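Local coordinates for protein pseudoperoxidase (PDB 5VIA) that binds heme b, coordinating the heme iron, and is a pseudoperoxidase of the peroxidase family whose own peroxidase activity is doubtful, at residues A23-Q26 against F27-R30; N74-S77 against S78-A82; G145-E149 against A150-A154; V256-Y259 against A260-E264. All coordinates share one frame; numbering follows the deposited sequence.

Contact 1: A23-Q26 against F27-R30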
ATOM      1  N   ALA A  23      14.412  10.735  -1.811  1.00 39.52           N
ATOM      2  CA  ALA A  23      13.599   9.684  -2.413  1.00 38.63           C
ATOM      3  C   ALA A  23      12.830  10.203  -3.635  1.00 39.47           C
ATOM      4  O   ALA A  23      12.745   9.521  -4.661  1.00 39.89           O
ATOM      5  CB  ALA A  23      12.652   9.085  -1.386  1.00 36.78           C
ATOM      6  N   CYS A  24      12.272  11.407  -3.525  1.00 41.06           N
ATOM      7  CA  CYS A  24      11.538  12.018  -4.633  1.00 40.40           C
ATOM      8  C   CYS A  24      12.370  12.152  -5.906  1.00 41.64           C
ATOM      9  O   CYS A  24      11.854  11.951  -7.010  1.00 42.32           O
ATOM     10  CB  CYS A  24      11.021  13.395  -4.230  1.00 42.37           C
ATOM     11  SG  CYS A  24       9.538  13.336  -3.219  1.00 40.05           S
ATOM     12  N   LYS A  25      13.645  12.501  -5.754  1.00 42.45           N
ATOM     13  CA  LYS A  25      14.531  12.644  -6.907  1.00 47.06           C
ATOM     14  C   LYS A  25      14.725  11.302  -7.613  1.00 48.41           C
ATOM     15  O   LYS A  25      14.780  11.245  -8.845  1.00 50.01           O
ATOM     16  CB  LYS A  25      15.874  13.250  -6.485  1.00 50.09           C
ATOM     17  CG  LYS A  25      15.739  14.605  -5.780  1.00 54.02           C
ATOM     18  CD  LYS A  25      17.049  15.388  -5.778  1.00 59.02           C
ATOM     19  CE  LYS A  25      16.870  16.817  -5.232  1.00 60.71           C
ATOM     20  NZ  LYS A  25      16.917  16.896  -3.731  1.00 59.66           N
ATOM     21  N   GLN A  26      14.813  10.228  -6.831  1.00 45.72           N
ATOM     22  CA  GLN A  26      14.899   8.879  -7.387  1.00 45.50           C
ATOM     23  C   GLN A  26      13.637   8.559  -8.192  1.00 44.09           C
ATOM     24  O   GLN A  26      13.708   8.019  -9.304  1.00 44.35           O
ATOM     25  CB  GLN A  26      15.113   7.848  -6.272  1.00 44.71           C
ATOM     26  CG  GLN A  26      16.516   7.882  -5.654  1.00 46.95           C
ATOM     27  CD  GLN A  26      17.614   7.687  -6.688  1.00 50.75           C
ATOM     28  OE1 GLN A  26      17.482   6.874  -7.609  1.00 50.51           O
ATOM     29  NE2 GLN A  26      18.696   8.446  -6.554  1.00 51.71           N
ATOM     30  N   PHE A  27      12.486   8.932  -7.636  1.00 36.82           N
ATOM     31  CA  PHE A  27      11.202   8.733  -8.293  1.00 34.51           C
ATOM     32  C   PHE A  27      11.099   9.532  -9.585  1.00 38.02           C
ATOM     33  O   PHE A  27      10.346   9.164 -10.483  1.00 39.37           O
ATOM     34  CB  PHE A  27      10.054   9.112  -7.352  1.00 33.09           C
ATOM     35  CG  PHE A  27       9.997   8.278  -6.109  1.00 33.64           C
ATOM     36  CD1 PHE A  27      10.533   6.992  -6.098  1.00 33.75           C
ATOM     37  CD2 PHE A  27       9.424   8.777  -4.950  1.00 32.84           C
ATOM     38  CE1 PHE A  27      10.496   6.215  -4.940  1.00 34.22           C
ATOM     39  CE2 PHE A  27       9.379   8.009  -3.795  1.00 33.90           C
ATOM     40  CZ  PHE A  27       9.911   6.723  -3.790  1.00 34.41           C
ATOM     41  N   GLU A  28      11.846  10.625  -9.679  1.00 47.23           N
ATOM     42  CA  GLU A  28      11.821  11.433 -10.889  1.00 50.05           C
ATOM     43  C   GLU A  28      12.382  10.688 -12.106  1.00 50.74           C
ATOM     44  O   GLU A  28      11.975  10.950 -13.240  1.00 52.88           O
ATOM     45  CB  GLU A  28      12.524  12.779 -10.655  1.00 52.70           C
ATOM     46  CG  GLU A  28      11.657  13.753  -9.853  1.00 52.57           C
ATOM     47  CD  GLU A  28      12.431  14.894  -9.221  1.00 54.78           C
ATOM     48  OE1 GLU A  28      13.619  15.087  -9.546  1.00 58.09           O
ATOM     49  OE2 GLU A  28      11.837  15.606  -8.387  1.00 57.61           O
ATOM     50  N   PHE A  29      13.298   9.751 -11.871  1.00 47.77           N
ATOM     51  CA  PHE A  29      13.852   8.932 -12.954  1.00 48.77           C
ATOM     52  C   PHE A  29      13.168   7.573 -13.059  1.00 48.91           C
ATOM     53  O   PHE A  29      13.105   6.990 -14.144  1.00 49.22           O
ATOM     54  CB  PHE A  29      15.361   8.747 -12.786  1.00 53.15           C
ATOM     55  CG  PHE A  29      16.174   9.861 -13.372  1.00 57.02           C
ATOM     56  CD1 PHE A  29      16.204  10.062 -14.749  1.00 58.23           C
ATOM     57  CD2 PHE A  29      16.914  10.708 -12.555  1.00 58.32           C
ATOM     58  CE1 PHE A  29      16.950  11.091 -15.304  1.00 60.02           C
ATOM     59  CE2 PHE A  29      17.662  11.736 -13.098  1.00 61.96           C
ATOM     60  CZ  PHE A  29      17.685  11.928 -14.481  1.00 62.25           C
ATOM     61  N   ARG A  30      12.662   7.078 -11.930  1.00 42.45           N
ATOM     62  CA  ARG A  30      11.907   5.830 -11.887  1.00 41.99           C
ATOM     63  C   ARG A  30      10.523   6.100 -11.285  1.00 40.42           C
ATOM     64  O   ARG A  30      10.270   5.749 -10.129  1.00 38.44           O
ATOM     65  CB  ARG A  30      12.639   4.783 -11.029  1.00 41.21           C
ATOM     66  CG  ARG A  30      13.960   4.271 -11.617  1.00 46.65           C
ATOM     67  CD  ARG A  30      13.718   3.313 -12.781  1.00 47.82           C
ATOM     68  NE  ARG A  30      12.754   2.268 -12.421  1.00 48.67           N
ATOM     69  CZ  ARG A  30      13.060   0.995 -12.182  1.00 49.19           C
ATOM     70  NH1 ARG A  30      14.315   0.573 -12.266  1.00 50.80           N
ATOM     71  NH2 ARG A  30      12.101   0.135 -11.853  1.00 48.69           N
TER
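Phe27 sets its CG anti to its carbonyl carbon and beside its backbone N (chi1 -62°), which lays one face of the ring over Ala23 O. Glu28 takes the same first torsion (chi1 -76°) and then runs extended, back along the preceding turn. Both lie toward the C-terminal end of helix 16-29.

Ala23 O sits 3.3 Å from Phe27 CG, off the ring centre and toward the rim. The same oxygen accepts the backbone N-H of its partner: Phe27 N to Ala23 O is 3.0 Å, with the donor in the carbonyl plane. Farther out, Phe27 CE2 rests 4.2 Å from Ala23 CB. Glu28 CG passes 3.4 Å from Cys24 O, and its OE1 lies 3.7 Å from Lys25 CA. Glu28 N makes only weak bonds to Cys24 O and Lys25 O.

Gln26 O takes two donors. Arg30 N approaches in the carbonyl plane at 3.0 Å from Gln26 O. Phe29 N comes from above that plane, 3.1 Å from Gln26 O. The buried Phe27 ring packs on Ile72 of helix 67-79, Ala95 of helix 85-99 and Ala34 of helix 33-49.

Charge probably adds little between Lys25 and Glu28, since Lys25 NZ stays 6.9 Å from Glu28 OE1. Arg30 differs: it bends at chi2 and chi3, and its guanidinium forms salt bridges with Asp68 and Asp32. Its backbone N thus serves Gln26 O, which has one donor in the carbonyl plane and one above it, while its charged end is paired with acids beyond the turn.

Contact 2: N74-S77 against S78-A82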
ATOM      1  N   ASN A  74      18.406   1.131  -0.299  1.00 49.41           N
ATOM      2  CA  ASN A  74      19.843   1.019  -0.096  1.00 53.00           C
ATOM      3  C   ASN A  74      20.544   2.341  -0.382  1.00 54.22           C
ATOM      4  O   ASN A  74      21.509   2.697   0.298  1.00 54.64           O
ATOM      5  CB  ASN A  74      20.445  -0.100  -0.966  1.00 56.30           C
ATOM      6  CG  ASN A  74      19.953  -1.491  -0.571  1.00 55.78           C
ATOM      7  OD1 ASN A  74      19.524  -1.716   0.567  1.00 53.29           O
ATOM      8  ND2 ASN A  74      20.011  -2.431  -1.518  1.00 56.91           N
ATOM      9  N   TYR A  75      20.064   3.066  -1.392  1.00 54.22           N
ATOM     10  CA  TYR A  75      20.627   4.376  -1.704  1.00 55.59           C
ATOM     11  C   TYR A  75      20.365   5.350  -0.564  1.00 53.72           C
ATOM     12  O   TYR A  75      21.271   6.055  -0.126  1.00 55.80           O
ATOM     13  CB  TYR A  75      20.062   4.955  -3.003  1.00 55.81           C
ATOM     14  CG  TYR A  75      20.565   6.356  -3.269  1.00 58.92           C
ATOM     15  CD1 TYR A  75      21.812   6.565  -3.833  1.00 61.69           C
ATOM     16  CD2 TYR A  75      19.797   7.470  -2.941  1.00 59.67           C
ATOM     17  CE1 TYR A  75      22.282   7.835  -4.067  1.00 64.95           C
ATOM     18  CE2 TYR A  75      20.265   8.751  -3.173  1.00 62.17           C
ATOM     19  CZ  TYR A  75      21.505   8.923  -3.737  1.00 65.04           C
ATOM     20  OH  TYR A  75      21.983  10.193  -3.973  1.00 69.97           O
ATOM     21  N   LEU A  76      19.120   5.395  -0.099  1.00 47.67           N
ATOM     22  CA  LEU A  76      18.751   6.291   0.994  1.00 46.78           C
ATOM     23  C   LEU A  76      19.532   5.985   2.276  1.00 48.18           C
ATOM     24  O   LEU A  76      20.035   6.900   2.935  1.00 49.57           O
ATOM     25  CB  LEU A  76      17.246   6.253   1.238  1.00 43.66           C
ATOM     26  CG  LEU A  76      16.351   6.882   0.164  1.00 44.35           C
ATOM     27  CD1 LEU A  76      14.886   6.687   0.497  1.00 42.00           C
ATOM     28  CD2 LEU A  76      16.656   8.362   0.002  1.00 43.84           C
ATOM     29  N   SER A  77      19.660   4.701   2.611  1.00 50.48           N
ATOM     30  CA  SER A  77      20.440   4.287   3.778  1.00 53.10           C
ATOM     31  C   SER A  77      21.930   4.638   3.696  1.00 55.23           C
ATOM     32  O   SER A  77      22.531   5.027   4.700  1.00 56.98           O
ATOM     33  CB  SER A  77      20.262   2.790   4.032  1.00 53.89           C
ATOM     34  OG  SER A  77      18.943   2.514   4.467  1.00 53.06           O
ATOM     35  N   SER A  78      22.532   4.488   2.518  1.00 51.40           N
ATOM     36  CA  SER A  78      23.922   4.904   2.326  1.00 54.61           C
ATOM     37  C   SER A  78      24.049   6.417   2.450  1.00 55.40           C
ATOM     38  O   SER A  78      24.985   6.927   3.067  1.00 56.82           O
ATOM     39  CB  SER A  78      24.446   4.456   0.961  1.00 57.90           C
ATOM     40  OG  SER A  78      24.686   3.060   0.930  1.00 60.96           O
ATOM     41  N   THR A  79      23.091   7.120   1.857  1.00 57.90           N
ATOM     42  CA  THR A  79      23.020   8.576   1.906  1.00 58.83           C
ATOM     43  C   THR A  79      22.778   9.054   3.335  1.00 57.69           C
ATOM     44  O   THR A  79      23.389  10.027   3.791  1.00 58.91           O
ATOM     45  CB  THR A  79      21.881   9.094   1.001  1.00 56.25           C
ATOM     46  OG1 THR A  79      22.096   8.646  -0.345  1.00 56.74           O
ATOM     47  CG2 THR A  79      21.819  10.609   1.024  1.00 56.66           C
ATOM     48  N   TYR A  80      21.886   8.356   4.035  1.00 54.89           N
ATOM     49  CA  TYR A  80      21.574   8.658   5.429  1.00 52.63           C
ATOM     50  C   TYR A  80      21.931   7.510   6.384  1.00 52.98           C
ATOM     51  O   TYR A  80      21.048   6.873   6.957  1.00 52.22           O
ATOM     52  CB  TYR A  80      20.094   9.050   5.576  1.00 49.20           C
ATOM     53  CG  TYR A  80      19.717  10.240   4.717  1.00 50.85           C
ATOM     54  CD1 TYR A  80      20.046  11.530   5.109  1.00 53.06           C
ATOM     55  CD2 TYR A  80      19.058  10.070   3.507  1.00 49.73           C
ATOM     56  CE1 TYR A  80      19.723  12.619   4.331  1.00 53.69           C
ATOM     57  CE2 TYR A  80      18.725  11.155   2.719  1.00 52.15           C
ATOM     58  CZ  TYR A  80      19.060  12.429   3.140  1.00 54.36           C
ATOM     59  OH  TYR A  80      18.737  13.519   2.363  1.00 53.67           O
ATOM     60  N   PRO A  81      23.238   7.262   6.584  1.00 56.62           N
ATOM     61  CA  PRO A  81      23.655   6.271   7.585  1.00 56.70           C
ATOM     62  C   PRO A  81      23.245   6.797   8.957  1.00 57.93           C
ATOM     63  O   PRO A  81      22.792   7.930   9.012  1.00 61.29           O
ATOM     64  CB  PRO A  81      25.177   6.271   7.450  1.00 58.05           C
ATOM     65  CG  PRO A  81      25.503   7.642   6.991  1.00 58.68           C
ATOM     66  CD  PRO A  81      24.384   8.028   6.065  1.00 56.68           C
ATOM     67  N   ALA A  82      23.367   6.015  10.023  1.00 57.98           N
ATOM     68  CA  ALA A  82      22.932   6.465  11.358  1.00 60.12           C
ATOM     69  C   ALA A  82      21.420   6.582  11.524  1.00 59.16           C
ATOM     70  O   ALA A  82      20.928   6.732  12.643  1.00 60.08           O
ATOM     71  CB  ALA A  82      23.621   7.779  11.778  1.00 61.33           C
TER
HETATM   72  O   HOH W   1      20.185   3.712   7.047  1.00 56.59           O
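Thr79 and Tyr75 meet in the closing turn of helix 67-79, part of the helical peroxidase fold. The Thr79 hydroxyl folds back onto a carbonyl one turn earlier.

Hydrogen bonds come first. Thr79 places OG1 beside its own backbone N (chi1 -58°), and OG1 donates to Tyr75 O at 2.7 Å from above the carbonyl plane. Thr79 N bonds to the same Tyr75 O at 2.9 Å, so one carbonyl is held by the backbone and the side chain of one residue. Ser78 N bonds to Asn74 O at 3.0 Å. Tyr80 N bonds to Leu76 O at 2.6 Å, and Tyr80 is where the chain leaves helical geometry. Ser77 OG bonds to Met73 O. A water that donates to Tyr80 O lies 3.1 Å from Ser77 OG, a weak contact.

Ring contacts follow. Tyr75 swings CG anti to its backbone N (chi1 176°), and the ring offers one face to Thr79 OG1 near its rim. Leu76 O lies at the edge of the Tyr80 ring, close to its plane. Thr79 CG2 stands over one face of that ring. Tyr80 OH is hydrogen-bonded to Ser22, and the Tyr80 ring stacks edge-to-face with Tyr14.

Apolar packing is slight. Leu76 also meets Val88 of helix 85-99. Within the turn, Leu76 CD2 lies 4.4 Å from Tyr80 CE2.

Contact 3: G145-E149 against A150-A154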
ATOM      1  N   GLY A 145      -2.345  -1.553  13.320  1.00 28.82           N
ATOM      2  CA  GLY A 145      -2.287  -0.493  14.315  1.00 28.72           C
ATOM      3  C   GLY A 145      -3.597  -0.268  15.065  1.00 29.90           C
ATOM      4  O   GLY A 145      -3.701   0.660  15.863  1.00 32.60           O
ATOM      5  N   GLY A 146      -4.595  -1.107  14.811  1.00 22.32           N
ATOM      6  CA  GLY A 146      -5.914  -0.906  15.380  1.00 22.74           C
ATOM      7  C   GLY A 146      -6.653   0.198  14.648  1.00 25.02           C
ATOM      8  O   GLY A 146      -6.989   1.229  15.241  1.00 24.31           O
ATOM      9  N   LEU A 147      -6.890  -0.017  13.353  1.00 24.86           N
ATOM     10  CA  LEU A 147      -7.593   0.951  12.521  1.00 24.68           C
ATOM     11  C   LEU A 147      -9.107   0.857  12.718  1.00 25.13           C
ATOM     12  O   LEU A 147      -9.638  -0.237  12.959  1.00 25.38           O
ATOM     13  CB  LEU A 147      -7.282   0.688  11.034  1.00 23.82           C
ATOM     14  CG  LEU A 147      -5.835   0.635  10.570  1.00 24.53           C
ATOM     15  CD1 LEU A 147      -5.799   0.662   9.044  1.00 23.91           C
ATOM     16  CD2 LEU A 147      -5.093   1.804  11.102  1.00 25.99           C
ATOM     17  N   THR A 148      -9.797   1.994  12.606  1.00 22.83           N
ATOM     18  CA  THR A 148     -11.262   2.023  12.555  1.00 23.41           C
ATOM     19  C   THR A 148     -11.670   1.563  11.157  1.00 22.51           C
ATOM     20  O   THR A 148     -10.817   1.478  10.259  1.00 22.22           O
ATOM     21  CB  THR A 148     -11.812   3.445  12.720  1.00 23.37           C
ATOM     22  OG1 THR A 148     -11.346   4.250  11.620  1.00 23.63           O
ATOM     23  CG2 THR A 148     -11.356   4.065  14.044  1.00 24.15           C
ATOM     24  N   GLU A 149     -12.958   1.302  10.944  1.00 31.33           N
ATOM     25  CA  GLU A 149     -13.379   0.915   9.597  1.00 31.55           C
ATOM     26  C   GLU A 149     -13.171   2.055   8.592  1.00 31.50           C
ATOM     27  O   GLU A 149     -12.799   1.819   7.439  1.00 32.13           O
ATOM     28  CB  GLU A 149     -14.817   0.365   9.553  1.00 32.17           C
ATOM     29  CG  GLU A 149     -15.139  -0.178   8.143  1.00 37.25           C
ATOM     30  CD  GLU A 149     -16.393  -1.018   8.057  1.00 40.34           C
ATOM     31  OE1 GLU A 149     -17.451  -0.575   8.550  1.00 41.85           O
ATOM     32  OE2 GLU A 149     -16.321  -2.127   7.475  1.00 41.75           O
ATOM     33  N   ALA A 150     -13.375   3.290   9.037  1.00 25.36           N
ATOM     34  CA  ALA A 150     -13.122   4.459   8.191  1.00 26.36           C
ATOM     35  C   ALA A 150     -11.666   4.507   7.714  1.00 25.70           C
ATOM     36  O   ALA A 150     -11.394   4.782   6.540  1.00 25.56           O
ATOM     37  CB  ALA A 150     -13.480   5.735   8.938  1.00 26.81           C
ATOM     38  N   GLU A 151     -10.734   4.228   8.625  1.00 23.36           N
ATOM     39  CA  GLU A 151      -9.313   4.230   8.292  1.00 22.94           C
ATOM     40  C   GLU A 151      -8.964   3.081   7.346  1.00 24.37           C
ATOM     41  O   GLU A 151      -8.182   3.265   6.402  1.00 23.46           O
ATOM     42  CB  GLU A 151      -8.459   4.179   9.568  1.00 24.09           C
ATOM     43  CG  GLU A 151      -8.396   5.522  10.322  1.00 25.66           C
ATOM     44  CD  GLU A 151      -7.920   5.389  11.767  1.00 28.31           C
ATOM     45  OE1 GLU A 151      -8.003   4.277  12.340  1.00 25.05           O
ATOM     46  OE2 GLU A 151      -7.483   6.414  12.346  1.00 28.11           O
ATOM     47  N   CYS A 152      -9.539   1.900   7.581  1.00 24.43           N
ATOM     48  CA  CYS A 152      -9.275   0.759   6.692  1.00 23.91           C
ATOM     49  C   CYS A 152      -9.657   1.098   5.260  1.00 24.06           C
ATOM     50  O   CYS A 152      -8.873   0.893   4.323  1.00 24.16           O
ATOM     51  CB  CYS A 152     -10.094  -0.460   7.125  1.00 24.51           C
ATOM     52  SG  CYS A 152      -9.581  -1.215   8.680  1.00 24.52           S
ATOM     53  N   VAL A 153     -10.872   1.618   5.105  1.00 25.24           N
ATOM     54  CA  VAL A 153     -11.411   1.945   3.783  1.00 25.81           C
ATOM     55  C   VAL A 153     -10.605   3.064   3.137  1.00 26.93           C
ATOM     56  O   VAL A 153     -10.335   3.038   1.927  1.00 26.51           O
ATOM     57  CB  VAL A 153     -12.895   2.331   3.890  1.00 27.90           C
ATOM     58  CG1 VAL A 153     -13.431   2.881   2.567  1.00 26.51           C
ATOM     59  CG2 VAL A 153     -13.712   1.131   4.366  1.00 27.70           C
ATOM     60  N   ALA A 154     -10.189   4.028   3.952  1.00 24.26           N
ATOM     61  CA  ALA A 154      -9.396   5.153   3.466  1.00 25.18           C
ATOM     62  C   ALA A 154      -8.058   4.702   2.891  1.00 26.17           C
ATOM     63  O   ALA A 154      -7.524   5.307   1.944  1.00 23.86           O
ATOM     64  CB  ALA A 154      -9.180   6.169   4.592  1.00 24.87           C
TER
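Glu151 folds back along Thr148 from CB to OE1. Its CB lies 3.5 Å from Thr148 OG1. CG keeps close to the same oxygen, and the extended chain carries CD to 3.6 Å from Thr148 OG1. At the tip, OE1 accepts from Thr148 N at 2.9 Å. The N-H points almost straight at OE1 (167°) and meets its anti side, somewhat out of the carboxylate plane. OE1 also lies 3.4 Å from Leu147 CA.

The carboxylate is buried but well served. OE1 has a salt bridge to Lys276, and OE2 a hydrogen bond to Ser272, both on helix 263-279. These partners probably favour the charged form.

Thr148 answers in return. Its OG1 stands between the backbone N and the carbonyl carbon (chi1 63°), where it accepts from Glu151 N at 3.1 Å. Thr148 O takes Cys152 N at 3.0 Å as the first helical turn closes. Leu147 CB lies 3.8 Å from Cys152 SG, both residues being buried.

The two reciprocal bonds make a capping box, with Thr148 as N-cap. It starts helix 149-155, the helix shortly before the axial heme ligand His159.

Contact 4: V256-Y259 against A260-E264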
ATOM      1  N   VAL A 256     -17.301   3.996   1.325  1.00 27.31           N
ATOM      2  CA  VAL A 256     -16.859   4.132  -0.066  1.00 27.42           C
ATOM      3  C   VAL A 256     -17.664   5.236  -0.766  1.00 32.88           C
ATOM      4  O   VAL A 256     -17.098   6.100  -1.438  1.00 33.49           O
ATOM      5  CB  VAL A 256     -16.988   2.804  -0.827  1.00 28.63           C
ATOM      6  CG1 VAL A 256     -16.847   3.033  -2.343  1.00 29.26           C
ATOM      7  CG2 VAL A 256     -15.934   1.834  -0.336  1.00 26.39           C
ATOM      8  N   VAL A 257     -18.980   5.218  -0.578  1.00 29.64           N
ATOM      9  CA  VAL A 257     -19.858   6.245  -1.129  1.00 32.40           C
ATOM     10  C   VAL A 257     -19.484   7.640  -0.609  1.00 34.27           C
ATOM     11  O   VAL A 257     -19.418   8.611  -1.374  1.00 33.60           O
ATOM     12  CB  VAL A 257     -21.336   5.942  -0.792  1.00 37.03           C
ATOM     13  CG1 VAL A 257     -22.191   7.201  -0.877  1.00 39.53           C
ATOM     14  CG2 VAL A 257     -21.878   4.868  -1.719  1.00 34.65           C
ATOM     15  N   ARG A 258     -19.239   7.723   0.692  1.00 35.08           N
ATOM     16  CA  ARG A 258     -18.867   8.975   1.337  1.00 36.65           C
ATOM     17  C   ARG A 258     -17.534   9.547   0.834  1.00 35.40           C
ATOM     18  O   ARG A 258     -17.429  10.756   0.610  1.00 32.92           O
ATOM     19  CB  ARG A 258     -18.813   8.753   2.847  1.00 40.41           C
ATOM     20  CG  ARG A 258     -18.453   9.952   3.671  1.00 47.19           C
ATOM     21  CD  ARG A 258     -19.030   9.796   5.076  1.00 57.62           C
ATOM     22  NE  ARG A 258     -20.410  10.267   5.121  1.00 64.05           N
ATOM     23  CZ  ARG A 258     -20.763  11.499   5.475  1.00 65.10           C
ATOM     24  NH1 ARG A 258     -19.836  12.383   5.834  1.00 61.03           N
ATOM     25  NH2 ARG A 258     -22.043  11.845   5.474  1.00 67.89           N
ATOM     26  N   TYR A 259     -16.533   8.683   0.659  1.00 30.74           N
ATOM     27  CA  TYR A 259     -15.201   9.100   0.221  1.00 28.20           C
ATOM     28  C   TYR A 259     -15.226   9.487  -1.250  1.00 29.78           C
ATOM     29  O   TYR A 259     -14.437  10.317  -1.694  1.00 30.41           O
ATOM     30  CB  TYR A 259     -14.170   7.985   0.452  1.00 26.06           C
ATOM     31  CG  TYR A 259     -13.816   7.716   1.918  1.00 28.64           C
ATOM     32  CD1 TYR A 259     -14.108   8.641   2.914  1.00 29.23           C
ATOM     33  CD2 TYR A 259     -13.179   6.539   2.290  1.00 28.19           C
ATOM     34  CE1 TYR A 259     -13.770   8.395   4.249  1.00 30.00           C
ATOM     35  CE2 TYR A 259     -12.835   6.284   3.623  1.00 25.29           C
ATOM     36  CZ  TYR A 259     -13.136   7.215   4.590  1.00 29.16           C
ATOM     37  OH  TYR A 259     -12.801   6.962   5.912  1.00 26.80           O
ATOM     38  N   ALA A 260     -16.135   8.878  -2.002  1.00 31.71           N
ATOM     39  CA  ALA A 260     -16.280   9.181  -3.425  1.00 33.43           C
ATOM     40  C   ALA A 260     -16.778  10.607  -3.626  1.00 37.49           C
ATOM     41  O   ALA A 260     -16.469  11.253  -4.639  1.00 36.53           O
ATOM     42  CB  ALA A 260     -17.239   8.192  -4.082  1.00 31.87           C
ATOM     43  N   ALA A 261     -17.558  11.086  -2.658  1.00 34.34           N
ATOM     44  CA  ALA A 261     -18.177  12.401  -2.742  1.00 36.37           C
ATOM     45  C   ALA A 261     -17.437  13.465  -1.933  1.00 35.58           C
ATOM     46  O   ALA A 261     -17.581  14.662  -2.210  1.00 36.09           O
ATOM     47  CB  ALA A 261     -19.627  12.323  -2.281  1.00 42.29           C
ATOM     48  N   ASP A 262     -16.676  13.028  -0.926  1.00 36.26           N
ATOM     49  CA  ASP A 262     -16.089  13.935   0.066  1.00 35.62           C
ATOM     50  C   ASP A 262     -14.578  13.721   0.166  1.00 36.39           C
ATOM     51  O   ASP A 262     -14.093  13.006   1.052  1.00 33.27           O
ATOM     52  CB  ASP A 262     -16.758  13.731   1.440  1.00 37.50           C
ATOM     53  CG  ASP A 262     -16.439  14.844   2.426  1.00 39.27           C
ATOM     54  OD1 ASP A 262     -15.421  15.546   2.232  1.00 38.26           O
ATOM     55  OD2 ASP A 262     -17.202  15.020   3.403  1.00 39.84           O
ATOM     56  N   GLU A 263     -13.836  14.349  -0.741  1.00 32.88           N
ATOM     57  CA  GLU A 263     -12.386  14.164  -0.800  1.00 31.95           C
ATOM     58  C   GLU A 263     -11.698  14.680   0.457  1.00 33.23           C
ATOM     59  O   GLU A 263     -10.704  14.109   0.909  1.00 29.25           O
ATOM     60  CB  GLU A 263     -11.804  14.862  -2.032  1.00 33.89           C
ATOM     61  CG  GLU A 263     -10.331  14.543  -2.242  1.00 32.48           C
ATOM     62  CD  GLU A 263      -9.831  14.995  -3.598  1.00 39.35           C
ATOM     63  OE1 GLU A 263     -10.442  15.917  -4.190  1.00 41.01           O
ATOM     64  OE2 GLU A 263      -8.822  14.419  -4.058  1.00 39.13           O
ATOM     65  N   GLU A 264     -12.230  15.756   1.028  1.00 34.06           N
ATOM     66  CA  GLU A 264     -11.632  16.333   2.229  1.00 33.78           C
ATOM     67  C   GLU A 264     -11.675  15.345   3.400  1.00 34.07           C
ATOM     68  O   GLU A 264     -10.677  15.162   4.116  1.00 31.89           O
ATOM     69  CB  GLU A 264     -12.332  17.643   2.602  1.00 38.93           C
ATOM     70  CG  GLU A 264     -11.805  18.274   3.884  1.00 42.43           C
ATOM     71  CD  GLU A 264     -12.562  19.533   4.274  1.00 55.13           C
ATOM     72  OE1 GLU A 264     -13.458  19.966   3.513  1.00 60.59           O
ATOM     73  OE2 GLU A 264     -12.259  20.092   5.350  1.00 58.64           O
TER
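Arg258 O receives two backbone N-H groups, one of them weakly. Ala261 N bonds to Arg258 O at 3.3 Å, well above the carbonyl plane. Asp262 N lies nearer, 2.8 Å from Arg258 O, but its N-H points poorly and the bond is weak. Two residues back along the helix, Val256 O accepts from Ala260 N at 3.0 Å. Ala261 N also has a weak bond to Val257 O.

CB atoms lie beside the same carbonyls. Ala260 CB is 3.4 Å from Val256 O and 3.5 Å from Val257 O. Asp262 CB comes to 3.2 Å from Arg258 O.

This is a helix-to-helix junction in the peroxidase fold. Helix 250-261 ends as Asp262 leaves helical geometry, and helix 263-279 starts directly after it. Asp262 is the N-cap of the second helix. Its CG is anti to the backbone N (chi1 -166°), and its OD1 caps Leu265 N.

Asp262 OD2 also lies near the Arg258 guanidinium, obliquely to it. Arg258 NH1 is 4.4 Å from Asp262 OD2, and the oxygen lies well out of the guanidinium plane. The two charges may attract, but no N-H is aimed at the carboxylate.

The buried Tyr259 turns inward. Its ring meets Trp266 of helix 263-279 and Tyr188 of helix 186-194, both edge-to-face. Ala260 packs on Leu192, also of helix 186-194.

Overall arrangement
All four contacts are local turns within the peroxidase fold, and they follow in series along the chain. Contacts 1 and 2 lie on helices 16-29 and 67-79. Their centres are about 15 Å apart, and they touch where Leu76 meets Ala23 and Tyr75 meets Gln26. Contacts 3 and 4, also about 15 Å apart between centres, bring the start of helix 149-155 against the junction of helices 250-261 and 263-279. There Tyr259 OH probably bonds to Ala150 O, and Val153 packs on Val256 and Tyr259. The two pairs are separate, with centres about 29 to 38 Å apart. The contacts thus mark helix ends and starts in two separate helix groups of one heme-binding fold.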